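Local coordinates for protein AlyGC (Glaciecola chathamensis, PDB 5GKD) that cleaves the polysaccharide alginate, as a lyase of polysaccharide lyase family 6, probably by beta-elimination, at residues T238-N243 and R264-D269; I300-Q305 and D329-A334; H321-A326 and T356-I361. All blocks are in the same frame, centred on the assembly; numbering follows the deposited sequence.

Interaction 1: T238-N243 and R264-D269. With CO3 (carbonate ion), chain J; PO4 (phosphate ion), chain H.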
loop_
_atom_site.group_PDB
_atom_site.type_symbol
_atom_site.label_atom_id
_atom_site.label_comp_id
_atom_site.label_asym_id
_atom_site.label_seq_id
_atom_site.Cartn_x
_atom_site.Cartn_y
_atom_site.Cartn_z
ATOM N N THR A 238 0.359 31.804 -11.104
ATOM C CA THR A 238 0.388 31.403 -12.500
ATOM C C THR A 238 -0.920 31.789 -13.182
ATOM O O THR A 238 -2.009 31.450 -12.705
ATOM C CB THR A 238 0.638 29.906 -12.649
ATOM O OG1 THR A 238 2.005 29.606 -12.315
ATOM C CG2 THR A 238 0.364 29.467 -14.089
ATOM N N LEU A 239 -0.795 32.528 -14.276
ATOM C CA LEU A 239 -1.877 32.790 -15.221
ATOM C C LEU A 239 -1.917 31.598 -16.177
ATOM O O LEU A 239 -1.367 31.620 -17.278
ATOM C CB LEU A 239 -1.633 34.110 -15.941
ATOM C CG LEU A 239 -2.301 35.398 -15.449
ATOM C CD1 LEU A 239 -2.777 35.334 -14.012
ATOM C CD2 LEU A 239 -1.448 36.647 -15.699
ATOM N N ARG A 240 -2.590 30.530 -15.727
ATOM C CA ARG A 240 -2.448 29.198 -16.312
ATOM C C ARG A 240 -3.252 29.028 -17.598
ATOM O O ARG A 240 -2.711 28.588 -18.619
ATOM C CB ARG A 240 -2.880 28.143 -15.291
ATOM C CG ARG A 240 -2.716 26.732 -15.783
ATOM C CD ARG A 240 -1.238 26.378 -15.962
ATOM N NE ARG A 240 -1.084 25.098 -16.641
ATOM C CZ ARG A 240 -1.133 24.940 -17.962
ATOM N NH1 ARG A 240 -1.308 25.987 -18.755
ATOM N NH2 ARG A 240 -1.006 23.723 -18.484
ATOM N N HIS A 241 -4.561 29.299 -17.538
ATOM C CA HIS A 241 -5.443 29.261 -18.690
ATOM C C HIS A 241 -6.354 30.475 -18.624
ATOM O O HIS A 241 -6.618 31.005 -17.545
ATOM C CB HIS A 241 -6.349 27.999 -18.752
ATOM C CG HIS A 241 -5.619 26.694 -18.800
ATOM N ND1 HIS A 241 -4.651 26.402 -19.741
ATOM C CD2 HIS A 241 -5.751 25.581 -18.040
ATOM C CE1 HIS A 241 -4.212 25.172 -19.549
ATOM N NE2 HIS A 241 -4.860 24.654 -18.519
ATOM N N GLY A 242 -6.870 30.890 -19.769
ATOM C CA GLY A 242 -7.802 32.009 -19.701
ATOM C C GLY A 242 -7.113 33.354 -19.808
ATOM O O GLY A 242 -5.967 33.535 -19.403
ATOM N N ASN A 243 -7.861 34.335 -20.313
ATOM C CA ASN A 243 -7.316 35.557 -20.889
ATOM C C ASN A 243 -7.870 36.794 -20.206
ATOM O O ASN A 243 -8.937 36.771 -19.598
ATOM C CB ASN A 243 -7.649 35.639 -22.380
ATOM C CG ASN A 243 -7.258 34.397 -23.124
ATOM O OD1 ASN A 243 -6.096 34.007 -23.121
ATOM N ND2 ASN A 243 -8.228 33.753 -23.754
ATOM N N ARG A 264 3.931 34.042 -13.387
ATOM C CA ARG A 264 4.112 33.267 -14.612
ATOM C C ARG A 264 3.000 33.612 -15.591
ATOM O O ARG A 264 1.812 33.420 -15.292
ATOM C CB ARG A 264 4.120 31.756 -14.337
ATOM C CG ARG A 264 4.212 30.912 -15.617
ATOM C CD ARG A 264 4.753 29.508 -15.355
ATOM N NE ARG A 264 3.896 28.751 -14.436
ATOM C CZ ARG A 264 3.469 27.507 -14.638
ATOM N NH1 ARG A 264 3.809 26.838 -15.728
ATOM N NH2 ARG A 264 2.704 26.925 -13.729
ATOM N N VAL A 265 3.392 34.097 -16.764
ATOM C CA VAL A 265 2.482 34.643 -17.756
ATOM C C VAL A 265 2.321 33.631 -18.876
ATOM O O VAL A 265 3.308 33.202 -19.478
ATOM C CB VAL A 265 3.001 35.981 -18.308
ATOM C CG1 VAL A 265 2.003 36.557 -19.289
ATOM C CG2 VAL A 265 3.253 36.939 -17.169
ATOM N N ILE A 266 1.096 33.295 -19.187
ATOM C CA ILE A 266 0.703 32.424 -20.276
ATOM C C ILE A 266 -0.590 33.018 -20.782
ATOM O O ILE A 266 -1.182 33.733 -20.093
ATOM C CB ILE A 266 0.446 30.968 -19.835
ATOM C CG1 ILE A 266 1.563 30.447 -18.947
ATOM C CG2 ILE A 266 0.206 30.084 -21.042
ATOM C CD1 ILE A 266 1.214 29.259 -18.123
ATOM N N ASN A 267 -1.008 32.710 -21.986
ATOM C CA ASN A 267 -2.243 33.186 -22.578
ATOM C C ASN A 267 -2.292 34.659 -23.026
ATOM O O ASN A 267 -1.300 35.293 -23.107
ATOM C CB ASN A 267 -3.465 32.725 -21.776
ATOM C CG ASN A 267 -3.256 31.371 -21.108
ATOM O OD1 ASN A 267 -3.230 30.377 -21.741
ATOM N ND2 ASN A 267 -3.024 31.379 -19.866
ATOM N N ARG A 268 -3.470 35.153 -23.330
ATOM C CA ARG A 268 -3.651 36.472 -23.873
ATOM C C ARG A 268 -4.141 37.579 -23.018
ATOM O O ARG A 268 -4.777 37.375 -22.071
ATOM C CB ARG A 268 -4.584 36.417 -25.074
ATOM C CG ARG A 268 -4.579 35.115 -25.824
ATOM C CD ARG A 268 -5.026 35.252 -27.261
ATOM N NE ARG A 268 -6.353 35.791 -27.382
ATOM C CZ ARG A 268 -7.460 35.083 -27.258
ATOM N NH1 ARG A 268 -7.411 33.796 -27.022
ATOM N NH2 ARG A 268 -8.614 35.663 -27.385
ATOM N N ASP A 269 -3.825 38.782 -23.447
ATOM C CA ASP A 269 -4.256 40.005 -22.838
ATOM C C ASP A 269 -4.038 40.116 -21.342
ATOM O O ASP A 269 -4.826 40.659 -20.660
ATOM C CB ASP A 269 -5.733 40.270 -23.177
ATOM C CG ASP A 269 -6.034 40.200 -24.663
ATOM O OD1 ASP A 269 -5.307 40.714 -25.481
ATOM O OD2 ASP A 269 -7.034 39.627 -25.029
HETATM C C CO3 J . 1.353 23.667 -15.232
HETATM O O1 CO3 J . 1.440 24.578 -14.304
HETATM O O2 CO3 J . 2.327 23.733 -16.089
HETATM O O3 CO3 J . 0.322 22.786 -15.273
HETATM P P PO4 H . -2.168 22.600 -14.075
HETATM O O1 PO4 H . -2.441 24.046 -13.758
HETATM O O2 PO4 H . -2.026 21.902 -12.780
HETATM O O3 PO4 H . -0.878 22.486 -14.930
HETATM O O4 PO4 H . -3.431 22.057 -14.701
HETATM O O HOH W 1 -2.961 27.555 -21.595
HETATM O O HOH W 2 -6.092 29.667 -22.273
#
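Arg264 turns its guanidinium side-on to Thr238, its neighbour on the adjacent parallel strand. NE and NH2 both donate to Thr238 OG1, with NE at 3.0 Å, and OG1 lies slightly out of the guanidinium plane. Thr238 CG2 lies over one face of the same group. The hydroxyl also bonds to Thr236. The chain of Arg264 is extended until chi3 (61°), where it bends. NH2 then points at the carbonate and reaches its O1 at 2.7 Å, at the guanidinium edge. Arg240 bends at chi2 (67°), and its NE faces the spot where the modelled carbonate and phosphate overlap, so its exact partner is doubtful. Its NH2 bonds to the carbonyl of Arg302. His241 NE2 sits over the centre of its guanidinium. Further along, Asn267 ND2 donates to Arg240 O at 3.1 Å, from above the carbonyl plane. Two waters on Asn267 OD1 lead to His241 ND1 and Gly242 N. Asn243 OD1 accepts from Arg268 N at 2.9 Å. Asn243 ND2 lies over one face of the Arg268 guanidinium, the planes inclined by 45°. Arg240 and Arg264 line an anion pocket with Glu214 and Tyr303. Its positive character would probably suit a carboxylate of alginate.

Interaction 2: I300-Q305 and D329-A334. With CO3 (carbonate ion), chain J.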
loop_
_atom_site.group_PDB
_atom_site.type_symbol
_atom_site.label_atom_id
_atom_site.label_comp_id
_atom_site.label_asym_id
_atom_site.label_seq_id
_atom_site.Cartn_x
_atom_site.Cartn_y
_atom_site.Cartn_z
ATOM N N ILE A 300 -7.059 22.801 -25.104
ATOM C CA ILE A 300 -7.556 23.748 -24.117
ATOM C C ILE A 300 -6.835 23.615 -22.786
ATOM O O ILE A 300 -6.803 24.577 -22.008
ATOM C CB ILE A 300 -9.083 23.605 -23.962
ATOM C CG1 ILE A 300 -9.646 24.789 -23.192
ATOM C CG2 ILE A 300 -9.446 22.295 -23.283
ATOM C CD1 ILE A 300 -11.155 24.885 -23.238
ATOM N N ASN A 301 -6.240 22.473 -22.539
ATOM C CA ASN A 301 -5.520 22.235 -21.313
ATOM C C ASN A 301 -4.004 22.189 -21.379
ATOM O O ASN A 301 -3.375 21.743 -20.473
ATOM C CB ASN A 301 -6.044 20.966 -20.634
ATOM C CG ASN A 301 -5.634 19.701 -21.349
ATOM O OD1 ASN A 301 -5.330 19.707 -22.482
ATOM N ND2 ASN A 301 -5.671 18.635 -20.665
ATOM N N ARG A 302 -3.437 22.660 -22.467
ATOM C CA ARG A 302 -1.999 22.689 -22.652
ATOM C C ARG A 302 -1.387 24.067 -22.379
ATOM O O ARG A 302 -1.347 24.485 -21.266
ATOM C CB ARG A 302 -1.626 22.199 -24.029
ATOM C CG ARG A 302 -1.071 20.802 -24.096
ATOM C CD ARG A 302 -0.338 20.367 -22.849
ATOM N NE ARG A 302 1.071 20.156 -23.041
ATOM C CZ ARG A 302 1.864 19.678 -22.117
ATOM N NH1 ARG A 302 1.384 19.348 -20.952
ATOM N NH2 ARG A 302 3.128 19.517 -22.367
ATOM N N TYR A 303 -0.911 24.756 -23.394
ATOM C CA TYR A 303 -0.293 26.053 -23.188
ATOM C C TYR A 303 -0.580 26.998 -24.347
ATOM O O TYR A 303 -0.220 26.719 -25.430
ATOM C CB TYR A 303 1.218 25.906 -22.953
ATOM C CG TYR A 303 1.646 25.113 -21.739
ATOM C CD1 TYR A 303 1.777 25.725 -20.509
ATOM C CD2 TYR A 303 1.914 23.775 -21.818
ATOM C CE1 TYR A 303 2.190 25.043 -19.434
ATOM C CE2 TYR A 303 2.316 23.072 -20.724
ATOM C CZ TYR A 303 2.436 23.703 -19.533
ATOM O OH TYR A 303 2.831 23.008 -18.462
ATOM N N HIS A 304 -1.245 28.105 -24.096
ATOM C CA HIS A 304 -1.569 29.043 -25.144
ATOM C C HIS A 304 -0.534 30.148 -25.254
ATOM O O HIS A 304 -0.089 30.669 -24.265
ATOM C CB HIS A 304 -2.973 29.582 -24.984
ATOM C CG HIS A 304 -4.016 28.527 -24.982
ATOM N ND1 HIS A 304 -4.181 27.661 -23.940
ATOM C CD2 HIS A 304 -4.949 28.195 -25.896
ATOM C CE1 HIS A 304 -5.163 26.842 -24.208
ATOM N NE2 HIS A 304 -5.639 27.134 -25.391
ATOM N N GLN A 305 -0.163 30.473 -26.480
ATOM C CA GLN A 305 0.878 31.450 -26.764
ATOM C C GLN A 305 0.616 32.768 -26.046
ATOM O O GLN A 305 -0.516 33.253 -26.000
ATOM C CB GLN A 305 0.943 31.671 -28.274
ATOM C CG GLN A 305 1.916 32.755 -28.751
ATOM C CD GLN A 305 1.868 32.934 -30.258
ATOM O OE1 GLN A 305 0.790 33.034 -30.841
ATOM N NE2 GLN A 305 3.036 32.960 -30.896
ATOM N N ASP A 329 10.345 24.378 -26.655
ATOM C CA ASP A 329 10.821 23.084 -27.144
ATOM C C ASP A 329 10.012 22.740 -28.385
ATOM O O ASP A 329 9.328 23.598 -28.955
ATOM C CB ASP A 329 10.744 21.994 -26.061
ATOM C CG ASP A 329 9.356 21.847 -25.443
ATOM O OD1 ASP A 329 8.335 22.048 -26.119
ATOM O OD2 ASP A 329 9.290 21.526 -24.248
ATOM N N LYS A 330 10.084 21.475 -28.809
ATOM C CA LYS A 330 9.449 21.092 -30.064
ATOM C C LYS A 330 7.935 21.217 -29.988
ATOM O O LYS A 330 7.298 21.547 -30.992
ATOM C CB LYS A 330 9.862 19.674 -30.442
ATOM C CG LYS A 330 11.362 19.501 -30.612
ATOM C CD LYS A 330 11.886 20.300 -31.793
ATOM C CE LYS A 330 13.275 19.827 -32.199
ATOM N NZ LYS A 330 13.355 18.330 -32.309
ATOM N N GLU A 331 7.347 20.974 -28.811
ATOM C CA GLU A 331 5.915 21.169 -28.633
ATOM C C GLU A 331 5.580 22.642 -28.447
ATOM O O GLU A 331 4.758 23.193 -29.183
ATOM C CB GLU A 331 5.400 20.351 -27.435
ATOM C CG GLU A 331 3.896 20.465 -27.219
ATOM C CD GLU A 331 3.444 20.131 -25.802
ATOM O OE1 GLU A 331 4.319 19.985 -24.919
ATOM O OE2 GLU A 331 2.206 20.017 -25.577
ATOM N N ARG A 332 6.204 23.288 -27.461
ATOM C CA ARG A 332 5.922 24.687 -27.121
ATOM C C ARG A 332 6.785 25.626 -27.974
ATOM O O ARG A 332 7.732 26.260 -27.516
ATOM C CB ARG A 332 6.140 24.926 -25.629
ATOM C CG ARG A 332 5.130 24.257 -24.697
ATOM C CD ARG A 332 5.459 24.561 -23.236
ATOM N NE ARG A 332 6.634 23.822 -22.779
ATOM C CZ ARG A 332 6.644 22.973 -21.761
ATOM N NH1 ARG A 332 5.546 22.752 -21.070
ATOM N NH2 ARG A 332 7.761 22.346 -21.437
ATOM N N SER A 333 6.407 25.739 -29.238
ATOM C CA SER A 333 7.220 26.431 -30.227
ATOM C C SER A 333 6.702 27.821 -30.558
ATOM O O SER A 333 7.291 28.501 -31.399
ATOM C CB SER A 333 7.300 25.596 -31.510
ATOM O OG SER A 333 6.008 25.438 -32.070
ATOM N N ALA A 334 5.617 28.254 -29.934
ATOM C CA ALA A 334 4.999 29.548 -30.215
ATOM C C ALA A 334 5.530 30.559 -29.202
ATOM O O ALA A 334 5.112 30.563 -28.042
ATOM C CB ALA A 334 3.474 29.445 -30.157
HETATM C C CO3 J . 1.353 23.667 -15.232
HETATM O O1 CO3 J . 1.440 24.578 -14.304
HETATM O O2 CO3 J . 2.327 23.733 -16.089
HETATM O O3 CO3 J . 0.322 22.786 -15.273
#
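Tyr303 and Arg332 face each other from two loops with no regular secondary structure. The touching parts run 27° apart in direction. Their CA atoms are 7.5 Å apart at Tyr303 and Arg332, closing to 5.7 Å at Gln305 and Ala334. Side chains therefore carry the contact. Arg302 meets Glu331 side-on in a two-pronged salt bridge. NE reaches OE2 at 2.8 Å, and NH2 reaches the syn lone pair of OE1 at 2.9 Å. The guanidinium and carboxylate are nearly coplanar, 15° apart. Arg332 comes over the face of the Tyr303 ring. Its CD makes a CH-pi contact 4.3 Å from the ring centroid. The chain then bends at chi3 (-73°), which leaves the guanidinium steeply inclined to the ring in an off-centre cation-pi contact. Gly327 O and Glu631 hold the far end of Arg332. Asp329 OD1 accepts from Arg332 N at 2.8 Å, an Asx motif that shapes this loop. Ala334 CB packs on the amide of Gln305, whose NE2 bonds to Ala335 O. Tyr303 OH donates to carbonate O2 at 2.5 Å. These loops link strands of a parallel beta-helix, the pectate lyase-like fold. The 300-305 loop brings Tyr303 to the carbonate pocket, and Arg332 packs on its ring.

Interaction 3: H321-A326 and T356-I361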
loop_
_atom_site.group_PDB
_atom_site.type_symbol
_atom_site.label_atom_id
_atom_site.label_comp_id
_atom_site.label_asym_id
_atom_site.label_seq_id
_atom_site.Cartn_x
_atom_site.Cartn_y
_atom_site.Cartn_z
ATOM N N HIS A 321 15.936 34.745 -11.343
ATOM C CA HIS A 321 15.635 34.345 -12.712
ATOM C C HIS A 321 14.415 35.079 -13.252
ATOM O O HIS A 321 13.331 35.022 -12.661
ATOM C CB HIS A 321 15.456 32.830 -12.809
ATOM C CG HIS A 321 16.699 32.068 -12.476
ATOM N ND1 HIS A 321 17.725 31.894 -13.377
ATOM C CD2 HIS A 321 17.099 31.467 -11.334
ATOM C CE1 HIS A 321 18.699 31.207 -12.809
ATOM N NE2 HIS A 321 18.344 30.938 -11.568
ATOM N N ILE A 322 14.609 35.761 -14.378
ATOM C CA ILE A 322 13.548 36.302 -15.210
ATOM C C ILE A 322 13.667 35.581 -16.539
ATOM O O ILE A 322 14.660 35.760 -17.251
ATOM C CB ILE A 322 13.673 37.821 -15.411
ATOM C CG1 ILE A 322 13.501 38.585 -14.097
ATOM C CG2 ILE A 322 12.680 38.297 -16.455
ATOM C CD1 ILE A 322 13.813 40.076 -14.251
ATOM N N GLN A 323 12.671 34.777 -16.897
ATOM C CA GLN A 323 12.820 33.865 -18.019
ATOM C C GLN A 323 11.754 34.137 -19.069
ATOM O O GLN A 323 10.554 34.084 -18.780
ATOM C CB GLN A 323 12.804 32.420 -17.526
ATOM C CG GLN A 323 13.945 32.177 -16.543
ATOM C CD GLN A 323 14.353 30.707 -16.397
ATOM O OE1 GLN A 323 13.625 29.799 -16.785
ATOM N NE2 GLN A 323 15.532 30.480 -15.834
ATOM N N PHE A 324 12.200 34.440 -20.285
ATOM C CA PHE A 324 11.317 34.707 -21.407
ATOM C C PHE A 324 11.342 33.518 -22.352
ATOM O O PHE A 324 12.384 32.885 -22.543
ATOM C CB PHE A 324 11.737 35.979 -22.154
ATOM C CG PHE A 324 11.738 37.221 -21.304
ATOM C CD1 PHE A 324 10.548 37.785 -20.873
ATOM C CD2 PHE A 324 12.915 37.856 -20.988
ATOM C CE1 PHE A 324 10.549 38.952 -20.114
ATOM C CE2 PHE A 324 12.918 39.025 -20.237
ATOM C CZ PHE A 324 11.737 39.568 -19.802
ATOM N N ALA A 325 10.187 33.229 -22.945
ATOM C CA ALA A 325 9.991 32.048 -23.782
ATOM C C ALA A 325 10.319 30.753 -23.035
ATOM O O ALA A 325 10.730 29.761 -23.637
ATOM C CB ALA A 325 10.798 32.157 -25.073
ATOM N N ALA A 326 10.121 30.746 -21.720
ATOM C CA ALA A 326 10.391 29.555 -20.921
ATOM C C ALA A 326 9.513 28.382 -21.351
ATOM O O ALA A 326 8.353 28.549 -21.718
ATOM C CB ALA A 326 10.167 29.857 -19.440
ATOM N N THR A 356 17.107 35.372 -18.808
ATOM C CA THR A 356 17.472 34.359 -19.786
ATOM C C THR A 356 16.356 34.255 -20.817
ATOM O O THR A 356 15.191 34.087 -20.453
ATOM C CB THR A 356 17.701 32.989 -19.136
ATOM O OG1 THR A 356 18.670 33.097 -18.091
ATOM C CG2 THR A 356 18.202 31.977 -20.171
ATOM N N ALA A 357 16.704 34.333 -22.098
ATOM C CA ALA A 357 15.751 34.078 -23.170
ATOM C C ALA A 357 15.990 32.682 -23.733
ATOM O O ALA A 357 17.135 32.303 -24.005
ATOM C CB ALA A 357 15.861 35.124 -24.281
ATOM N N PHE A 358 14.912 31.922 -23.914
ATOM C CA PHE A 358 14.998 30.550 -24.389
ATOM C C PHE A 358 14.515 30.396 -25.827
ATOM O O PHE A 358 14.520 29.280 -26.361
ATOM C CB PHE A 358 14.220 29.626 -23.437
ATOM C CG PHE A 358 14.828 29.538 -22.057
ATOM C CD1 PHE A 358 15.822 28.621 -21.786
ATOM C CD2 PHE A 358 14.431 30.396 -21.053
ATOM C CE1 PHE A 358 16.406 28.544 -20.528
ATOM C CE2 PHE A 358 15.001 30.325 -19.786
ATOM C CZ PHE A 358 15.993 29.395 -19.523
ATOM N N ASP A 359 14.126 31.486 -26.470
ATOM C CA ASP A 359 13.616 31.479 -27.840
ATOM C C ASP A 359 13.657 32.923 -28.327
ATOM O O ASP A 359 14.119 33.823 -27.619
ATOM C CB ASP A 359 12.203 30.881 -27.903
ATOM C CG ASP A 359 11.844 30.314 -29.270
ATOM O OD1 ASP A 359 12.248 30.869 -30.308
ATOM O OD2 ASP A 359 11.132 29.296 -29.301
ATOM N N ASP A 360 13.174 33.144 -29.541
ATOM C CA ASP A 360 13.032 34.502 -30.043
ATOM C C ASP A 360 12.108 35.300 -29.127
ATOM O O ASP A 360 11.017 34.839 -28.787
ATOM C CB ASP A 360 12.478 34.477 -31.466
ATOM C CG ASP A 360 12.367 35.854 -32.068
ATOM O OD1 ASP A 360 13.407 36.504 -32.244
ATOM O OD2 ASP A 360 11.248 36.298 -32.357
ATOM N N ILE A 361 12.553 36.495 -28.720
ATOM C CA ILE A 361 11.757 37.386 -27.885
ATOM C C ILE A 361 11.482 38.715 -28.582
ATOM O O ILE A 361 11.093 39.686 -27.942
ATOM C CB ILE A 361 12.412 37.613 -26.508
ATOM C CG1 ILE A 361 13.786 38.258 -26.651
ATOM C CG2 ILE A 361 12.534 36.307 -25.765
ATOM C CD1 ILE A 361 14.367 38.728 -25.360
HETATM O O HOH W 3 17.373 33.693 -16.035
#
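Phe324 and its neighbours pair with Thr356 to Phe358 through three backbone hydrogen bonds in parallel register. Thr356 N donates to Ile322 O at 2.9 Å. Phe324 N donates to Thr356 O, and Phe358 N to Phe324 O, both at 3.0 Å. A CA-H...O contact from Gln323 CA to Thr356 O accompanies the ladder. The other polar link is a water between His321 ND1 and Thr356 OG1.

The remaining contacts are mostly made by side chains. Gln323 and Thr356 share one face of the sheet. Phe358 holds CG beside its backbone N (chi1 -66°), which sets its ring against the Gln323 amide. Gln323 OE1 approaches ring atom CE2 to 3.3 Å. Amide and ring planes are 55° apart. Thr356 CG2 lies over one face of that ring, and Phe324 O is at its edge. An alanine at Gln323 would remove the amide from beside Phe358 and is likely to leave the ring freer to turn. On the other face, Phe324 CB packs on Ile361 CG2 at 3.7 Å. The Phe324 ring meets Phe366 edge-to-face. Ala325 CB touches Asp359 CB at 3.4 Å. The carboxylate of Asp359 reaches on to Ser328 and Asn293.

The chain turns a corner at Phe324 and Ala325. Parallel in-register pairing of strands from successive coils, followed by such a corner, is characteristic of the right-handed parallel beta-helix.

Overall arrangement
Interactions 1 and 3 belong to the same run of parallel strands, with strand 289-292 between the two pairs. Interaction 2 joins loops that follow strands of this run. Interaction 1 is the buried contact, while interactions 2 and 3 are partly buried. Their chemistry differs accordingly. Interaction 1 mixes strand pairing with arginines turned to an anion site. Interaction 2 relies on a salt bridge and an arginine-tyrosine contact. Interaction 3 is mostly backbone ladder, with an amide beside an aromatic ring and a little apolar packing, ending at the outermost strand 355-357. Interactions 1 and 2 touch directly and share the carbonate. Interaction 3 adjoins interaction 2 in sequence and does not touch interaction 1.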